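Local coordinates for DUF1254 domain-containing protein (Vibrio parahaemolyticus, PDB 3U07) that is of unknown function but pairs DUF1254 and DUF1214 family regions and is probably exported from the cytoplasm, at residues Asp380-Lys392 and Asp396-Phe408. The protein carries 2 engineered substitutions. Sequence-based numbering, arbitrary orientation.
Sequences DGYYTIYMSANEK and DDPNFLPVPEKPF
The rim atoms of Phe400 reach Ser388, Asn390 and Glu391 obliquely. Its CZ lies 3.5 Å from both Ser388 O and Asn390 O, and Phe400 CE2 is 3.9 Å from Glu391 CB. With CG anti to the backbone N (chi1 -179°) and beside the carbonyl carbon, the ring is carried toward Ser388-Glu391, while its CD1 meets Tyr386 CD1 obliquely at 4.1 Å. Alongside this contact the backbones run parallel: Tyr386 N donates to Asn399 O, and Tyr386 O accepts from Leu401 N at 2.9 Å with an almost straight N-H...O angle of 175°. Thus Tyr386 spends both backbone polar groups on the two residues flanking Phe400, the ladder of a parallel pair. Further on, Val403 N donates to Ser388 O (3.0 Å) from above the carbonyl plane, with a more bent N-H...O angle of 145°. On the other sheet face, Leu401 CB sits between Ile385 CG2 (3.7 Å) and Met387 CG (4.0 Å). Ile385 and Leu401 touch Val350 of strand 347-354 in the neighbouring sheet, and Ile385 and Met387 touch Met337 of the adjoining strand 334-340. Ser388 OG accepts from Asn390 N in an ST turn and also bonds Asp334. Glu391 turns its carboxylate to the backbone N atoms of Asp364 and Leu365. The pairing adds 400-402 as an outermost strand of a mixed four-stranded sheet in the DUF1214 region. The chemistry implies an edge joined by a few backbone bonds and apolar contacts on both faces, with Tyr386 OH, like Ser388 OG, held by Asp334.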
# COMPACT_ATOMS: atom_id res chain seq x y z
N ASP A 380 10.34 3.42 -33.86
CA ASP A 380 9.39 4.50 -33.65
C ASP A 380 9.04 4.65 -32.17
O ASP A 380 8.12 5.38 -31.80
CB ASP A 380 8.12 4.26 -34.47
CG ASP A 380 8.30 4.64 -35.93
OD1 ASP A 380 7.53 4.14 -36.78
OD2 ASP A 380 9.19 5.46 -36.22
N GLY A 381 9.78 3.93 -31.33
CA GLY A 381 9.57 4.01 -29.90
C GLY A 381 8.35 3.31 -29.35
O GLY A 381 7.88 3.65 -28.26
N TYR A 382 7.81 2.34 -30.08
CA TYR A 382 6.65 1.59 -29.60
C TYR A 382 7.17 0.30 -29.00
O TYR A 382 8.14 -0.27 -29.49
CB TYR A 382 5.69 1.23 -30.74
CG TYR A 382 4.68 2.29 -31.10
CD1 TYR A 382 5.00 3.32 -31.99
CD2 TYR A 382 3.39 2.27 -30.55
CE1 TYR A 382 4.06 4.30 -32.33
CE2 TYR A 382 2.45 3.25 -30.89
CZ TYR A 382 2.79 4.26 -31.78
OH TYR A 382 1.86 5.21 -32.12
N TYR A 383 6.53 -0.15 -27.93
CA TYR A 383 6.91 -1.42 -27.35
C TYR A 383 5.85 -2.37 -27.89
O TYR A 383 4.71 -1.97 -28.14
CB TYR A 383 6.87 -1.40 -25.82
CG TYR A 383 7.99 -0.61 -25.19
CD1 TYR A 383 7.90 0.78 -25.06
CD2 TYR A 383 9.14 -1.25 -24.73
CE1 TYR A 383 8.93 1.51 -24.46
CE2 TYR A 383 10.18 -0.52 -24.13
CZ TYR A 383 10.06 0.85 -24.00
OH TYR A 383 11.07 1.58 -23.42
N THR A 384 6.22 -3.63 -28.08
CA THR A 384 5.29 -4.62 -28.59
C THR A 384 5.46 -5.90 -27.81
O THR A 384 6.52 -6.52 -27.87
CB THR A 384 5.54 -4.92 -30.08
OG1 THR A 384 5.21 -3.76 -30.87
CG2 THR A 384 4.67 -6.08 -30.54
N ILE A 385 4.43 -6.29 -27.08
CA ILE A 385 4.48 -7.52 -26.30
C ILE A 385 3.64 -8.59 -27.01
O ILE A 385 2.47 -8.37 -27.31
CB ILE A 385 3.92 -7.32 -24.87
CG1 ILE A 385 4.81 -6.34 -24.10
CG2 ILE A 385 3.82 -8.67 -24.16
CD1 ILE A 385 4.33 -6.04 -22.69
N TYR A 386 4.25 -9.73 -27.28
CA TYR A 386 3.53 -10.83 -27.93
C TYR A 386 3.32 -11.89 -26.87
O TYR A 386 4.26 -12.28 -26.17
CB TYR A 386 4.34 -11.39 -29.11
CG TYR A 386 3.58 -12.41 -29.93
CD1 TYR A 386 3.43 -13.72 -29.48
CD2 TYR A 386 2.97 -12.05 -31.13
CE1 TYR A 386 2.70 -14.66 -30.21
CE2 TYR A 386 2.22 -12.98 -31.87
CZ TYR A 386 2.09 -14.28 -31.40
OH TYR A 386 1.36 -15.21 -32.12
N MSE A 387 2.08 -12.36 -26.73
CA MSE A 387 1.73 -13.35 -25.71
C MSE A 387 1.15 -14.65 -26.26
O MSE A 387 0.28 -14.64 -27.12
CB MSE A 387 0.71 -12.75 -24.73
CG MSE A 387 1.22 -11.55 -23.94
SE MSE A 387 -0.22 -10.54 -23.14
CE MSE A 387 -0.62 -9.47 -24.69
N SER A 388 1.63 -15.76 -25.72
CA SER A 388 1.17 -17.08 -26.12
C SER A 388 1.54 -18.13 -25.07
O SER A 388 2.40 -17.90 -24.22
CB SER A 388 1.78 -17.48 -27.46
OG SER A 388 1.43 -18.82 -27.79
N ALA A 389 0.88 -19.28 -25.15
CA ALA A 389 1.16 -20.39 -24.24
C ALA A 389 2.27 -21.21 -24.90
O ALA A 389 2.91 -22.05 -24.27
CB ALA A 389 -0.09 -21.25 -24.04
N ASN A 390 2.49 -20.94 -26.18
CA ASN A 390 3.53 -21.62 -26.94
C ASN A 390 4.84 -20.86 -26.79
O ASN A 390 5.10 -19.90 -27.52
CB ASN A 390 3.15 -21.70 -28.42
CG ASN A 390 4.28 -22.25 -29.27
OD1 ASN A 390 5.00 -23.16 -28.85
ND2 ASN A 390 4.42 -21.72 -30.48
N GLU A 391 5.66 -21.29 -25.84
CA GLU A 391 6.94 -20.64 -25.59
C GLU A 391 8.13 -21.31 -26.27
O GLU A 391 9.28 -21.02 -25.93
CB GLU A 391 7.18 -20.56 -24.08
CG GLU A 391 6.57 -21.69 -23.27
CD GLU A 391 6.87 -21.58 -21.79
OE1 GLU A 391 6.38 -22.44 -21.02
OE2 GLU A 391 7.60 -20.65 -21.39
N LYS A 392 7.86 -22.18 -27.24
CA LYS A 392 8.92 -22.87 -27.96
C LYS A 392 9.69 -21.92 -28.87
O LYS A 392 9.13 -21.37 -29.82
CB LYS A 392 8.31 -24.02 -28.79
CG LYS A 392 7.51 -25.01 -27.95
CD LYS A 392 7.03 -26.24 -28.74
CE LYS A 392 5.66 -26.04 -29.38
NZ LYS A 392 5.72 -25.61 -30.80
N ASP A 396 14.94 -16.54 -26.48
CA ASP A 396 15.78 -15.48 -27.03
C ASP A 396 14.96 -14.27 -27.49
O ASP A 396 15.48 -13.40 -28.19
CB ASP A 396 16.61 -16.02 -28.20
CG ASP A 396 15.77 -16.77 -29.22
OD1 ASP A 396 14.70 -16.26 -29.60
OD2 ASP A 396 16.20 -17.87 -29.64
N ASP A 397 13.69 -14.23 -27.09
CA ASP A 397 12.82 -13.12 -27.47
C ASP A 397 12.43 -12.31 -26.23
O ASP A 397 11.60 -12.73 -25.43
CB ASP A 397 11.55 -13.63 -28.15
CG ASP A 397 10.73 -12.51 -28.73
OD1 ASP A 397 10.99 -11.34 -28.38
OD2 ASP A 397 9.82 -12.79 -29.54
N PRO A 398 13.03 -11.12 -26.07
CA PRO A 398 12.76 -10.23 -24.94
C PRO A 398 11.35 -9.67 -24.90
O PRO A 398 10.86 -9.30 -23.84
CB PRO A 398 13.82 -9.15 -25.10
CG PRO A 398 13.86 -8.99 -26.58
CD PRO A 398 13.90 -10.44 -27.05
N ASN A 399 10.70 -9.59 -26.07
CA ASN A 399 9.35 -9.05 -26.14
C ASN A 399 8.27 -10.12 -25.98
O ASN A 399 7.07 -9.82 -26.05
CB ASN A 399 9.14 -8.30 -27.46
CG ASN A 399 10.03 -7.09 -27.59
OD1 ASN A 399 10.46 -6.51 -26.59
ND2 ASN A 399 10.31 -6.68 -28.82
N PHE A 400 8.68 -11.36 -25.77
CA PHE A 400 7.72 -12.44 -25.60
C PHE A 400 7.32 -12.63 -24.15
O PHE A 400 8.18 -12.77 -23.27
CB PHE A 400 8.28 -13.77 -26.12
CG PHE A 400 7.31 -14.90 -25.99
CD1 PHE A 400 6.28 -15.06 -26.91
CD2 PHE A 400 7.38 -15.77 -24.90
CE1 PHE A 400 5.33 -16.07 -26.75
CE2 PHE A 400 6.44 -16.78 -24.73
CZ PHE A 400 5.41 -16.93 -25.65
N LEU A 401 6.02 -12.64 -23.90
CA LEU A 401 5.52 -12.83 -22.54
C LEU A 401 4.62 -14.05 -22.51
O LEU A 401 3.55 -14.06 -23.13
CB LEU A 401 4.76 -11.58 -22.07
CG LEU A 401 4.12 -11.61 -20.67
CD1 LEU A 401 5.11 -12.14 -19.64
CD2 LEU A 401 3.67 -10.20 -20.30
N PRO A 402 5.05 -15.11 -21.80
CA PRO A 402 4.29 -16.35 -21.67
C PRO A 402 2.93 -16.06 -21.05
O PRO A 402 2.79 -15.17 -20.22
CB PRO A 402 5.16 -17.20 -20.75
CG PRO A 402 6.54 -16.74 -21.08
CD PRO A 402 6.36 -15.24 -21.13
N VAL A 403 1.93 -16.83 -21.46
CA VAL A 403 0.59 -16.69 -20.94
C VAL A 403 0.09 -18.12 -20.76
O VAL A 403 0.38 -18.99 -21.57
CB VAL A 403 -0.27 -15.85 -21.93
CG1 VAL A 403 -1.59 -16.51 -22.21
CG2 VAL A 403 -0.46 -14.45 -21.35
N PRO A 404 -0.65 -18.39 -19.67
CA PRO A 404 -1.16 -19.74 -19.39
C PRO A 404 -2.32 -20.23 -20.25
O PRO A 404 -3.03 -19.44 -20.87
CB PRO A 404 -1.56 -19.65 -17.92
CG PRO A 404 -2.11 -18.27 -17.84
CD PRO A 404 -1.11 -17.44 -18.63
N GLU A 405 -2.49 -21.55 -20.27
CA GLU A 405 -3.55 -22.22 -21.02
C GLU A 405 -4.87 -22.13 -20.25
O GLU A 405 -5.58 -23.12 -20.11
CB GLU A 405 -3.21 -23.69 -21.24
CG GLU A 405 -1.92 -23.94 -22.01
CD GLU A 405 -2.17 -24.34 -23.45
OE1 GLU A 405 -2.79 -23.54 -24.19
OE2 GLU A 405 -1.75 -25.45 -23.84
N LYS A 406 -5.18 -20.94 -19.75
CA LYS A 406 -6.40 -20.72 -18.98
C LYS A 406 -6.71 -19.23 -18.92
O LYS A 406 -5.93 -18.41 -19.41
CB LYS A 406 -6.23 -21.27 -17.57
CG LYS A 406 -4.98 -20.76 -16.85
CD LYS A 406 -5.06 -20.98 -15.35
CE LYS A 406 -3.77 -20.59 -14.65
NZ LYS A 406 -3.85 -20.76 -13.17
N PRO A 407 -7.85 -18.85 -18.33
CA PRO A 407 -8.16 -17.42 -18.25
C PRO A 407 -7.08 -16.73 -17.42
O PRO A 407 -6.63 -17.25 -16.40
CB PRO A 407 -9.52 -17.41 -17.55
CG PRO A 407 -10.16 -18.67 -18.06
CD PRO A 407 -9.02 -19.66 -17.93
N PHE A 408 -6.65 -15.55 -17.87
CA PHE A 408 -5.62 -14.80 -17.17
C PHE A 408 -5.93 -13.32 -17.24
O PHE A 408 -6.81 -12.89 -17.99
CB PHE A 408 -4.26 -15.06 -17.82
CG PHE A 408 -4.13 -14.51 -19.23
CD1 PHE A 408 -3.66 -13.21 -19.45
CD2 PHE A 408 -4.48 -15.29 -20.33
CE1 PHE A 408 -3.54 -12.70 -20.74
CE2 PHE A 408 -4.37 -14.78 -21.63
CZ PHE A 408 -3.90 -13.49 -21.84